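Local atomic coordinates of soluble lytic transglycosylase B3 (Pseudomonas aeruginosa, PDB entry 5ANZ), a protein that probably cleaves the glycan strands of peptidoglycan as a lytic transglycosylase, taking part in bacterial cell-wall turnover, and binds a calcium ion. Residues G102-L107 against G337-S342; S245-G250 against L317-A322; G254-L259 against P312-L317; S266-T271 against L303-G308; K392-C397 against G407-A412. All blocks are in the same frame, centred on the assembly; numbering follows the deposited sequence.

Interaction 1 (G102-L107 against G337-S342); sequences GALDPL and GLLADS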
# COMPACT_ATOMS: atom_id res chain seq x y z
N GLY A 102 -2.59 -10.71 10.78
CA GLY A 102 -2.64 -11.48 9.55
C GLY A 102 -1.40 -11.31 8.69
O GLY A 102 -0.83 -12.29 8.18
N ALA A 103 -0.96 -10.06 8.52
CA ALA A 103 0.23 -9.77 7.71
C ALA A 103 1.49 -10.43 8.26
O ALA A 103 2.35 -10.91 7.51
CB ALA A 103 0.43 -8.25 7.60
N LEU A 104 1.60 -10.46 9.59
CA LEU A 104 2.79 -10.96 10.27
C LEU A 104 2.61 -12.39 10.75
O LEU A 104 3.31 -12.84 11.67
CB LEU A 104 3.14 -10.05 11.45
CG LEU A 104 3.29 -8.57 11.04
CD1 LEU A 104 3.51 -7.68 12.26
CD2 LEU A 104 4.45 -8.45 10.06
N ASP A 105 1.67 -13.11 10.13
CA ASP A 105 1.44 -14.51 10.51
C ASP A 105 2.77 -15.25 10.45
O ASP A 105 3.52 -15.09 9.48
CB ASP A 105 0.43 -15.17 9.59
CG ASP A 105 -0.03 -16.52 10.10
OD1 ASP A 105 0.77 -17.48 10.04
OD2 ASP A 105 -1.18 -16.62 10.57
N PRO A 106 3.08 -16.04 11.49
CA PRO A 106 4.35 -16.79 11.49
C PRO A 106 4.55 -17.59 10.20
O PRO A 106 5.67 -17.82 9.79
CB PRO A 106 4.20 -17.73 12.70
CG PRO A 106 3.26 -17.01 13.61
CD PRO A 106 2.29 -16.28 12.71
N LEU A 107 3.47 -18.04 9.58
CA LEU A 107 3.62 -18.77 8.34
C LEU A 107 4.20 -17.88 7.23
O LEU A 107 5.03 -18.34 6.43
CB LEU A 107 2.28 -19.37 7.92
CG LEU A 107 1.73 -20.34 8.98
CD1 LEU A 107 0.26 -20.67 8.73
CD2 LEU A 107 2.58 -21.61 9.02
N GLY A 337 7.28 -2.99 6.95
CA GLY A 337 8.44 -2.77 7.80
C GLY A 337 8.60 -3.82 8.88
O GLY A 337 9.69 -4.36 9.10
N LEU A 338 7.50 -4.12 9.56
CA LEU A 338 7.53 -5.15 10.61
C LEU A 338 7.79 -6.55 10.06
O LEU A 338 8.44 -7.38 10.71
CB LEU A 338 6.23 -5.15 11.42
CG LEU A 338 5.97 -3.89 12.26
CD1 LEU A 338 4.54 -3.90 12.77
CD2 LEU A 338 6.97 -3.79 13.42
N LEU A 339 7.29 -6.84 8.86
CA LEU A 339 7.58 -8.14 8.26
C LEU A 339 9.07 -8.25 7.93
O LEU A 339 9.71 -9.27 8.20
CB LEU A 339 6.74 -8.35 7.00
CG LEU A 339 6.96 -9.68 6.28
CD1 LEU A 339 6.69 -10.89 7.20
CD2 LEU A 339 6.05 -9.73 5.06
N ALA A 340 9.63 -7.20 7.33
CA ALA A 340 11.06 -7.20 7.03
C ALA A 340 11.85 -7.39 8.32
O ALA A 340 12.77 -8.20 8.36
CB ALA A 340 11.46 -5.90 6.35
N ASP A 341 11.46 -6.67 9.37
CA ASP A 341 12.13 -6.86 10.67
C ASP A 341 12.00 -8.29 11.21
O ASP A 341 12.92 -8.84 11.83
CB ASP A 341 11.55 -5.90 11.71
CG ASP A 341 11.89 -4.44 11.45
OD1 ASP A 341 12.70 -4.15 10.54
OD2 ASP A 341 11.35 -3.58 12.20
N SER A 342 10.82 -8.87 11.01
CA SER A 342 10.55 -10.22 11.53
C SER A 342 11.47 -11.28 10.95
O SER A 342 11.76 -12.29 11.59
CB SER A 342 9.10 -10.61 11.23
OG SER A 342 8.17 -9.76 11.87

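Interaction 2 (S245-G250 against L317-A322); sequences SGWIAG and LHNFRA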
# COMPACT_ATOMS: atom_id res chain seq x y z
N SER A 245 11.66 5.14 -5.55
CA SER A 245 10.79 5.73 -4.53
C SER A 245 11.56 6.30 -3.35
O SER A 245 10.94 6.82 -2.41
CB SER A 245 9.78 4.68 -4.02
OG SER A 245 8.91 4.23 -5.06
N GLY A 246 12.89 6.19 -3.38
CA GLY A 246 13.75 6.88 -2.43
C GLY A 246 14.45 6.03 -1.38
O GLY A 246 15.06 6.56 -0.45
N TRP A 247 14.39 4.70 -1.52
CA TRP A 247 15.05 3.82 -0.55
C TRP A 247 16.50 4.16 -0.29
O TRP A 247 17.31 4.31 -1.23
CB TRP A 247 14.99 2.36 -1.03
CG TRP A 247 15.25 1.40 0.11
CD1 TRP A 247 16.44 0.83 0.46
CD2 TRP A 247 14.29 0.95 1.06
NE1 TRP A 247 16.27 0.03 1.58
CE2 TRP A 247 14.95 0.09 1.96
CE3 TRP A 247 12.92 1.18 1.24
CZ2 TRP A 247 14.30 -0.53 3.02
CZ3 TRP A 247 12.27 0.56 2.28
CH2 TRP A 247 12.96 -0.29 3.17
N ILE A 248 16.84 4.26 0.99
CA ILE A 248 18.23 4.38 1.40
C ILE A 248 18.65 3.08 2.06
O ILE A 248 18.15 2.74 3.13
CB ILE A 248 18.42 5.53 2.37
CG1 ILE A 248 17.98 6.84 1.72
CG2 ILE A 248 19.87 5.59 2.82
CD1 ILE A 248 17.63 7.93 2.73
N ALA A 249 19.57 2.37 1.43
CA ALA A 249 20.02 1.07 1.93
C ALA A 249 20.51 1.14 3.37
O ALA A 249 21.35 1.99 3.72
CB ALA A 249 21.12 0.52 1.03
N GLY A 250 20.01 0.22 4.19
CA GLY A 250 20.50 0.08 5.54
C GLY A 250 19.83 1.01 6.53
O GLY A 250 20.05 0.87 7.73
N LEU A 317 10.52 6.90 9.09
CA LEU A 317 11.56 7.64 8.40
C LEU A 317 11.32 7.59 6.90
O LEU A 317 10.29 7.13 6.44
CB LEU A 317 12.94 7.09 8.74
CG LEU A 317 13.57 7.55 10.06
CD1 LEU A 317 12.78 7.05 11.22
CD2 LEU A 317 15.04 7.10 10.15
N HIS A 318 12.30 8.09 6.17
CA HIS A 318 12.19 8.22 4.73
C HIS A 318 11.82 6.91 4.04
O HIS A 318 11.01 6.91 3.11
CB HIS A 318 13.51 8.76 4.16
CG HIS A 318 13.40 9.25 2.75
ND1 HIS A 318 12.57 10.28 2.39
CD2 HIS A 318 14.02 8.84 1.61
CE1 HIS A 318 12.68 10.50 1.08
NE2 HIS A 318 13.55 9.63 0.59
N ASN A 319 12.40 5.79 4.50
CA ASN A 319 12.13 4.52 3.82
C ASN A 319 10.67 4.08 4.00
O ASN A 319 10.13 3.36 3.16
CB ASN A 319 13.09 3.42 4.31
CG ASN A 319 14.48 3.55 3.68
OD1 ASN A 319 14.69 4.32 2.75
ND2 ASN A 319 15.42 2.77 4.18
N PHE A 320 10.03 4.52 5.08
CA PHE A 320 8.58 4.32 5.23
C PHE A 320 7.84 5.05 4.12
O PHE A 320 6.89 4.52 3.53
CB PHE A 320 8.12 4.82 6.61
CG PHE A 320 6.71 4.42 6.96
CD1 PHE A 320 6.46 3.19 7.54
CD2 PHE A 320 5.65 5.30 6.77
CE1 PHE A 320 5.17 2.81 7.91
CE2 PHE A 320 4.36 4.93 7.13
CZ PHE A 320 4.13 3.68 7.70
N ARG A 321 8.26 6.28 3.82
CA ARG A 321 7.65 7.03 2.72
C ARG A 321 7.83 6.31 1.39
O ARG A 321 6.96 6.38 0.52
CB ARG A 321 8.23 8.45 2.66
CG ARG A 321 8.01 9.25 3.94
CD ARG A 321 8.64 10.64 3.84
NE ARG A 321 8.00 11.46 2.82
CZ ARG A 321 8.49 12.62 2.36
NH1 ARG A 321 9.64 13.09 2.81
NH2 ARG A 321 7.82 13.29 1.43
N ALA A 322 8.98 5.65 1.21
CA ALA A 322 9.22 4.89 -0.02
C ALA A 322 8.22 3.74 -0.16
O ALA A 322 7.70 3.47 -1.25
CB ALA A 322 10.65 4.35 -0.05
O HOH W 1 7.98 1.87 -3.42

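Interaction 3 (G254-L259 against P312-L317); sequences GFEVRL and PAFLVL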
# COMPACT_ATOMS: atom_id res chain seq x y z
N GLY A 254 11.67 2.73 10.25
CA GLY A 254 11.11 3.37 11.42
C GLY A 254 11.23 2.41 12.57
O GLY A 254 11.83 1.33 12.46
N PHE A 255 10.69 2.81 13.70
CA PHE A 255 10.78 1.97 14.89
C PHE A 255 9.77 2.41 15.93
O PHE A 255 9.31 3.55 15.93
CB PHE A 255 12.21 2.02 15.47
CG PHE A 255 12.81 3.40 15.52
CD1 PHE A 255 12.55 4.25 16.58
CD2 PHE A 255 13.62 3.86 14.49
CE1 PHE A 255 13.09 5.52 16.62
CE2 PHE A 255 14.16 5.12 14.53
CZ PHE A 255 13.89 5.96 15.59
N GLU A 256 9.45 1.50 16.84
CA GLU A 256 8.53 1.83 17.91
C GLU A 256 9.16 2.75 18.94
O GLU A 256 10.36 2.65 19.21
CB GLU A 256 8.04 0.54 18.60
CG GLU A 256 6.95 0.80 19.60
CD GLU A 256 6.41 -0.47 20.22
OE1 GLU A 256 6.98 -1.55 19.96
OE2 GLU A 256 5.40 -0.37 20.96
N VAL A 257 8.36 3.65 19.50
CA VAL A 257 8.83 4.58 20.51
C VAL A 257 7.86 4.65 21.67
O VAL A 257 6.75 4.12 21.60
CB VAL A 257 9.03 6.00 19.95
CG1 VAL A 257 10.09 5.98 18.84
CG2 VAL A 257 7.69 6.56 19.42
N ARG A 258 8.30 5.28 22.75
CA ARG A 258 7.45 5.55 23.89
C ARG A 258 7.19 7.05 23.99
O ARG A 258 8.13 7.84 23.98
CB ARG A 258 8.09 5.03 25.18
CG ARG A 258 7.33 5.38 26.45
CD ARG A 258 8.16 5.08 27.69
NE ARG A 258 8.47 3.66 27.84
CZ ARG A 258 9.26 3.15 28.78
NH1 ARG A 258 9.83 3.95 29.67
NH2 ARG A 258 9.48 1.84 28.84
N LEU A 259 5.92 7.43 24.08
CA LEU A 259 5.57 8.85 24.23
C LEU A 259 5.45 9.26 25.69
O LEU A 259 5.00 8.47 26.52
CB LEU A 259 4.26 9.15 23.52
CG LEU A 259 4.31 8.88 22.02
CD1 LEU A 259 2.99 9.20 21.34
CD2 LEU A 259 5.45 9.69 21.40
N PRO A 312 0.21 1.70 20.40
CA PRO A 312 1.65 1.87 20.18
C PRO A 312 1.97 3.05 19.26
O PRO A 312 1.12 3.48 18.46
CB PRO A 312 2.06 0.54 19.54
CG PRO A 312 0.82 0.09 18.83
CD PRO A 312 -0.33 0.51 19.73
N ALA A 313 3.17 3.60 19.41
CA ALA A 313 3.61 4.75 18.63
C ALA A 313 4.90 4.40 17.89
O ALA A 313 5.74 3.66 18.41
CB ALA A 313 3.81 5.96 19.52
N PHE A 314 5.03 4.93 16.67
CA PHE A 314 6.21 4.68 15.86
C PHE A 314 6.76 5.98 15.31
O PHE A 314 5.98 6.86 14.97
CB PHE A 314 5.87 3.75 14.69
CG PHE A 314 5.36 2.41 15.12
CD1 PHE A 314 4.01 2.22 15.38
CD2 PHE A 314 6.21 1.34 15.26
CE1 PHE A 314 3.53 0.98 15.78
CE2 PHE A 314 5.73 0.09 15.66
CZ PHE A 314 4.39 -0.08 15.92
N LEU A 315 8.08 6.11 15.22
CA LEU A 315 8.65 7.17 14.39
C LEU A 315 8.94 6.54 13.05
O LEU A 315 9.58 5.49 13.00
CB LEU A 315 9.92 7.77 14.99
CG LEU A 315 9.66 8.68 16.18
CD1 LEU A 315 10.97 9.21 16.72
CD2 LEU A 315 8.75 9.82 15.74
N VAL A 316 8.49 7.16 11.96
CA VAL A 316 8.73 6.57 10.65
C VAL A 316 9.57 7.50 9.78
O VAL A 316 9.40 8.72 9.79
CB VAL A 316 7.42 6.19 9.94
CG1 VAL A 316 6.69 5.13 10.76
CG2 VAL A 316 6.52 7.40 9.72
N LEU A 317 10.52 6.90 9.09
CA LEU A 317 11.56 7.64 8.40
C LEU A 317 11.32 7.59 6.90
O LEU A 317 10.29 7.13 6.44
CB LEU A 317 12.94 7.09 8.74
CG LEU A 317 13.57 7.55 10.06
CD1 LEU A 317 12.78 7.05 11.22
CD2 LEU A 317 15.04 7.10 10.15
O HOH W 2 4.93 2.36 21.59

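Interaction 4 (S266-T271 against L303-G308); sequences SLAELT and LLLPAG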
# COMPACT_ATOMS: atom_id res chain seq x y z
N SER A 266 -1.23 16.04 18.37
CA SER A 266 -1.52 16.69 17.10
C SER A 266 -0.34 16.60 16.14
O SER A 266 -0.48 16.81 14.94
CB SER A 266 -1.92 18.16 17.31
OG SER A 266 -0.83 18.91 17.83
N LEU A 267 0.83 16.24 16.67
CA LEU A 267 2.04 16.06 15.87
C LEU A 267 2.06 14.78 15.03
O LEU A 267 2.97 14.57 14.23
CB LEU A 267 3.28 16.08 16.77
CG LEU A 267 3.84 17.42 17.25
CD1 LEU A 267 3.47 18.56 16.31
CD2 LEU A 267 3.43 17.74 18.67
N ALA A 268 1.06 13.92 15.23
CA ALA A 268 1.02 12.64 14.54
C ALA A 268 0.41 12.77 13.15
O ALA A 268 -0.77 12.47 12.94
CB ALA A 268 0.24 11.63 15.37
N GLU A 269 1.22 13.23 12.20
CA GLU A 269 0.80 13.45 10.82
C GLU A 269 1.99 13.23 9.91
O GLU A 269 3.08 13.75 10.19
CB GLU A 269 0.26 14.88 10.62
CG GLU A 269 -1.13 15.13 11.14
CD GLU A 269 -2.21 14.51 10.27
OE1 GLU A 269 -2.00 14.35 9.05
OE2 GLU A 269 -3.29 14.18 10.82
N LEU A 270 1.81 12.49 8.82
CA LEU A 270 2.94 12.18 7.96
C LEU A 270 3.53 13.43 7.31
O LEU A 270 4.70 13.44 6.91
CB LEU A 270 2.54 11.17 6.87
CG LEU A 270 2.48 9.70 7.31
CD1 LEU A 270 3.69 9.36 8.17
CD2 LEU A 270 1.19 9.38 8.05
N THR A 271 2.73 14.49 7.21
CA THR A 271 3.18 15.77 6.66
C THR A 271 4.01 16.57 7.66
O THR A 271 4.61 17.59 7.31
CB THR A 271 2.00 16.65 6.23
OG1 THR A 271 1.11 16.81 7.35
CG2 THR A 271 1.26 16.00 5.08
N LEU A 303 5.58 10.97 13.32
CA LEU A 303 4.98 10.13 14.35
C LEU A 303 3.71 9.43 13.85
O LEU A 303 2.77 10.09 13.37
CB LEU A 303 4.65 10.97 15.59
CG LEU A 303 3.78 10.30 16.65
CD1 LEU A 303 4.53 9.15 17.28
CD2 LEU A 303 3.37 11.32 17.71
N LEU A 304 3.71 8.10 13.93
CA LEU A 304 2.55 7.31 13.54
C LEU A 304 1.88 6.65 14.75
O LEU A 304 2.54 5.97 15.55
CB LEU A 304 2.98 6.24 12.54
CG LEU A 304 1.95 5.26 11.97
CD1 LEU A 304 0.99 5.95 11.02
CD2 LEU A 304 2.69 4.14 11.28
N LEU A 305 0.57 6.86 14.89
CA LEU A 305 -0.23 6.25 15.96
C LEU A 305 -1.38 5.44 15.36
O LEU A 305 -2.50 5.95 15.28
CB LEU A 305 -0.81 7.30 16.90
CG LEU A 305 0.08 8.09 17.86
CD1 LEU A 305 -0.72 9.21 18.50
CD2 LEU A 305 0.62 7.15 18.93
N PRO A 306 -1.12 4.19 14.97
CA PRO A 306 -2.12 3.44 14.19
C PRO A 306 -3.45 3.20 14.93
O PRO A 306 -4.47 3.00 14.28
CB PRO A 306 -1.42 2.11 13.88
CG PRO A 306 -0.26 2.03 14.81
CD PRO A 306 0.13 3.43 15.17
N ALA A 307 -3.44 3.23 16.27
CA ALA A 307 -4.68 3.08 17.03
C ALA A 307 -4.87 4.18 18.07
O ALA A 307 -5.43 3.93 19.14
CB ALA A 307 -4.73 1.71 17.69
N GLY A 308 -4.40 5.39 17.78
CA GLY A 308 -4.62 6.51 18.67
C GLY A 308 -3.70 6.51 19.89
O GLY A 308 -2.78 5.68 19.97
O HOH W 3 4.79 13.63 12.78

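Interaction 5 (K392-C397 against G407-A412); sequences KAIRAC and GYPTPA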
# COMPACT_ATOMS: atom_id res chain seq x y z
N LYS A 392 -8.17 16.88 11.28
CA LYS A 392 -8.12 18.23 11.82
C LYS A 392 -9.38 18.53 12.62
O LYS A 392 -9.34 19.04 13.75
CB LYS A 392 -7.94 19.24 10.69
CG LYS A 392 -7.39 20.58 11.11
CD LYS A 392 -7.10 21.45 9.90
CE LYS A 392 -6.50 22.78 10.31
NZ LYS A 392 -5.20 22.61 11.01
N ALA A 393 -10.52 18.19 12.02
CA ALA A 393 -11.82 18.42 12.64
C ALA A 393 -11.97 17.55 13.87
O ALA A 393 -12.50 17.97 14.90
CB ALA A 393 -12.93 18.12 11.66
N ILE A 394 -11.51 16.30 13.76
CA ILE A 394 -11.57 15.39 14.89
C ILE A 394 -10.76 15.95 16.06
O ILE A 394 -11.25 15.98 17.19
CB ILE A 394 -11.06 14.00 14.50
CG1 ILE A 394 -12.05 13.36 13.52
CG2 ILE A 394 -10.89 13.11 15.73
CD1 ILE A 394 -11.51 12.10 12.89
N ARG A 395 -9.55 16.42 15.79
CA ARG A 395 -8.70 16.96 16.86
C ARG A 395 -9.35 18.16 17.54
O ARG A 395 -9.26 18.31 18.77
CB ARG A 395 -7.33 17.34 16.31
CG ARG A 395 -6.53 16.16 15.83
CD ARG A 395 -5.08 16.55 15.62
NE ARG A 395 -4.22 15.37 15.60
CZ ARG A 395 -3.79 14.77 14.50
NH1 ARG A 395 -4.14 15.25 13.31
NH2 ARG A 395 -3.01 13.70 14.60
N ALA A 396 -10.00 19.03 16.78
CA ALA A 396 -10.66 20.19 17.37
C ALA A 396 -11.80 19.74 18.29
O ALA A 396 -12.03 20.31 19.36
CB ALA A 396 -11.19 21.13 16.30
N CYS A 397 -12.51 18.70 17.85
CA CYS A 397 -13.63 18.19 18.62
C CYS A 397 -13.13 17.50 19.90
O CYS A 397 -13.72 17.67 20.97
CB CYS A 397 -14.45 17.23 17.78
SG CYS A 397 -16.01 16.75 18.54
N GLY A 407 -6.59 12.69 16.75
CA GLY A 407 -7.20 12.63 15.43
C GLY A 407 -7.71 11.25 15.05
O GLY A 407 -8.08 11.02 13.90
N TYR A 408 -7.73 10.34 16.01
CA TYR A 408 -8.20 8.98 15.77
C TYR A 408 -9.62 8.81 16.29
O TYR A 408 -9.86 8.82 17.50
CB TYR A 408 -7.25 7.98 16.44
CG TYR A 408 -7.60 6.54 16.17
CD1 TYR A 408 -7.27 5.94 14.96
CD2 TYR A 408 -8.25 5.77 17.13
CE1 TYR A 408 -7.59 4.62 14.71
CE2 TYR A 408 -8.57 4.45 16.89
CZ TYR A 408 -8.23 3.88 15.68
OH TYR A 408 -8.55 2.57 15.42
N PRO A 409 -10.59 8.68 15.37
CA PRO A 409 -12.00 8.62 15.77
C PRO A 409 -12.41 7.22 16.22
O PRO A 409 -11.95 6.23 15.65
CB PRO A 409 -12.73 9.01 14.49
CG PRO A 409 -11.89 8.38 13.42
CD PRO A 409 -10.45 8.57 13.91
N THR A 410 -13.28 7.15 17.22
CA THR A 410 -13.76 5.89 17.78
C THR A 410 -15.27 5.93 17.93
O THR A 410 -15.86 7.01 17.92
CB THR A 410 -13.14 5.62 19.16
OG1 THR A 410 -13.45 6.72 20.03
CG2 THR A 410 -11.63 5.48 19.06
N PRO A 411 -15.91 4.77 18.09
CA PRO A 411 -17.34 4.75 18.39
C PRO A 411 -17.72 5.69 19.55
O PRO A 411 -18.78 6.31 19.50
CB PRO A 411 -17.59 3.29 18.77
CG PRO A 411 -16.61 2.54 17.93
CD PRO A 411 -15.38 3.41 17.85
N ALA A 412 -16.86 5.79 20.56
CA ALA A 412 -17.15 6.62 21.72
C ALA A 412 -17.22 8.10 21.35
O ALA A 412 -18.02 8.85 21.92
CB ALA A 412 -16.10 6.39 22.80

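Interaction 1 (G102-L107 against G337-S342)
Ala103, in the last turn of helix 96-103, meets helix 330-343 lightly: its carbonyl O lies 4.4 Å from Leu339 CD1. That oxygen is also taken by Arg108 NH1, just beyond this segment, while the Ala103 methyl packs on Met143 of helix 134-145. Leu104 carries the contact. It is the first residue to leave helical geometry, and with CG placed anti to its carbonyl carbon (chi1 -54°) the isobutyl group reaches across so that its two methyls lie side by side on the helix, one on Leu338 and one on Leu339. CD1 rests 3.8 Å from Leu338 CB, with Leu338 CD1 a little farther on; CD2 presses on the main chain, 3.5 Å from Leu339 N and 3.8 Å from Leu339 CB. Close by, Ser342 turns its hydroxyl back into its own helix, where Ser342 OG donates to Leu338 O at 2.7 Å. The backbone Ser342 N reaches the same oxygen from the opposite face of the carbonyl plane, which gives this acceptor two donors beside the leucine methyls. Past the contact the chain leaves one helix and starts the next. Asp105 is the N-cap of helix 106-118, and Asp105 OD1 accepts from Leu107 N at 2.8 Å through its anti lone pair. The arrangement is that of a short N-capped link between two consecutive helices, docked by one leucine onto a third helix in the helical part of the transglycosylase domain.

Interaction 2 (S245-G250 against L317-A322)
Asn319 grips Ile248 by both backbone polar atoms. Asn319 OD1 takes Ile248 N at 2.8 Å on a lone pair in the carbonyl plane, almost straight at 172°, and Asn319 ND2 returns a bond to Ile248 O at 2.9 Å. The amide doing this lies flat on the Trp247 indole, the planes 6° apart, with Asn319 ND2 3.5 Å from Trp247 CE2; Asn319 CB adds a CH-pi contact over the six-membered ring. Ala322 CB comes to the edge of that ring and sits 3.4 Å from Ser245 O. On the outer side, His318 turns its ring edge to the loop, CD2 3.2 Å from Gly246 O. A water joins the far end, donating to Ser245 OG and, at 2.7 Å, to Ala322 O.

The second shell fixes these groups. Asp133 OD2 receives Trp247 NE1 and also Gly250 N, Asn319 ND2 has a further acceptor in Gln251 O, Tyr241 O binds Ser245 OG, and Lys325 NZ binds Ser245 O. Gly246, with positive phi, closes helix 231-244 in a Schellman motif. Here a helix C-terminus and its exit loop are clamped to the start of helix 318-324, with Ser245 about 6 Å, side chain to side chain, from Tyr326 of the N-acetylglucosamine-binding site.

Interaction 3 (G254-L259 against P312-L317)
Ala313 O is approached by two groups of the opposite strand: Val257 N donates to it at 2.8 Å, nearly straight (170°) though tilted from the carbonyl plane, and the CA-H of Glu256 adds a weaker contact, Glu256 CA to Ala313 O 3.4 Å. This is the pairing of strands 254-258 and 313-316, neighbours in the five-stranded antiparallel sheet of the transglycosylase domain. Phe255 and Leu315 form a hydrogen-bonded pair in its middle, with Phe255 N to Leu315 O at 3.0 Å and Leu315 N to Phe255 O at 2.9 Å, both nearly along the C=O axis.

The two faces differ. On one, Val257 CG1 meets Leu315 CG and Leu259 CD1 meets Ala313 CB, while the Phe255 ring slants toward Leu315 and Leu317 CD1; Leu276 and Trp279 of helix 276-280 continue this apolar layer. On the other, Phe314 lays its ring obliquely against the Glu256 main chain, Phe314 CD2 3.6 Å from Glu256 CA. Glu256 is extended, CG anti to the backbone N (chi1 -172°), which carries its carboxylate to the backbone N atoms of Val350 and Gly351. Glu256 OE2 also accepts from a water at 2.8 Å, and that water in turn accepts from Ala313 N at 3.1 Å.

Interaction 4 (S266-T271 against L303-G308)
The peptide group that follows Leu303 is the flat surface of this contact, and Ala268 approaches its oxygen end obliquely from above the plane, on the side from which the Leu303 side chain projects. Ala268 CA makes a bent CA-H...O contact with Leu303 O, 3.3 Å away, and the Ala268 methyl stands higher above that plane, still beyond the oxygen. There the methyl meets the leucine: Ala268 CB is 3.9 Å from Leu303 CD2. With CG anti to the backbone N (chi1 169°), Leu303 swings its branch alongside Ala268 CA and CB, and it is backed by Phe263, Trp279 and Ala313. Two residues on, Leu305 sends CD1 to the same alanine methyl, Ala268 CB to Leu305 CD1 4.1 Å, so two leucines, one in the strand and one just past its end, meet this methyl from neighbouring directions.

The polar link between the segments is indirect. Leu303 N donates to a water at 2.8 Å, and this water lies beside Leu267 O, so close that the second bond is doubtful as modelled. Leu267 O also takes a weak bond from Glu269 N, 3.0 Å, which closes an inverse gamma turn centred on Ala268. The Glu269 side chain sets out away from the strand, and its carboxylate forms salt bridges with Arg391 and Arg395 of helix 388-401. Leu270 O, farther along, is bound by Ser302 OG. The whole is a tightly turned surface loop leading into strand 274-275, laid over the end of its sheet neighbour, strand 300-304, in the small antiparallel sheet of the transglycosylase domain.

Interaction 5 (K392-C397 against G407-A412)
Within the putative peptidoglycan-binding domain, helix 388-401 packs on the loop that runs into helix 411-417, and Ile394 and Arg395 meet Gly407 and Pro409 there. Ile394 points at the loop and uses both of its branches. CG2, anti to the backbone N, lies on the glycine, Ile394 CG2 to Gly407 CA 3.7 Å. The longer arm ends in CD1, which rests against the proline ring: Ile394 CD1 is 3.7 Å from Pro409 CB, and Pro409 CG and CD are scarcely farther. Gly407 O also lies 3.7 Å from Ile394 CD1, a carbonyl beside a methyl.

These apolar groups belong to a compact bundle of three short helices, 362-374, 388-401 and 411-417. Leu368 of the first touches both Ile394 and Pro409, Leu372 touches Ile394, and Leu413 reaches the isoleucine from the third.

Arg395 runs past the other side of the glycine. Its chain is extended from CG to NE, with Arg395 CG 3.6 Å from Gly407 N, and one face of the guanidinium lies over the glycine, Gly407 CA being 4.0 Å above the plane and offset toward its rim. Positive phi at Gly407 (71°) turns the loop here, and Gln398 OE1 accepts from its N. The guanidinium is held by several acceptors: NE gives to Ala405 O in the same domain, NH2 to Ala268 O, and NH1 forms a salt bridge with Glu269 OE2 in the transglycosylase domain.

Interactions 1, 3 and 5 are buried, interaction 2 is partly so, and interaction 4 lies at the surface. Interactions 3 and 4 share one sheet: strands 300-304 and 313-316 are neighbours, linked by Leu304 N and Phe314 O. Leu317 leads from the strand of interaction 3 into the helix of interaction 2, where Phe320 packs on Leu304 of interaction 4. The chemistry follows the setting: leucine against helix backbone in 1, an asparagine amide hydrogen-bonded to backbone and stacked on indole in 2, strand pairing in 3, methyl and water contacts in 4, aliphatic packing and a guanidinium face on glycine in 5. Interactions 4 and 5 join the two family domains through Arg395.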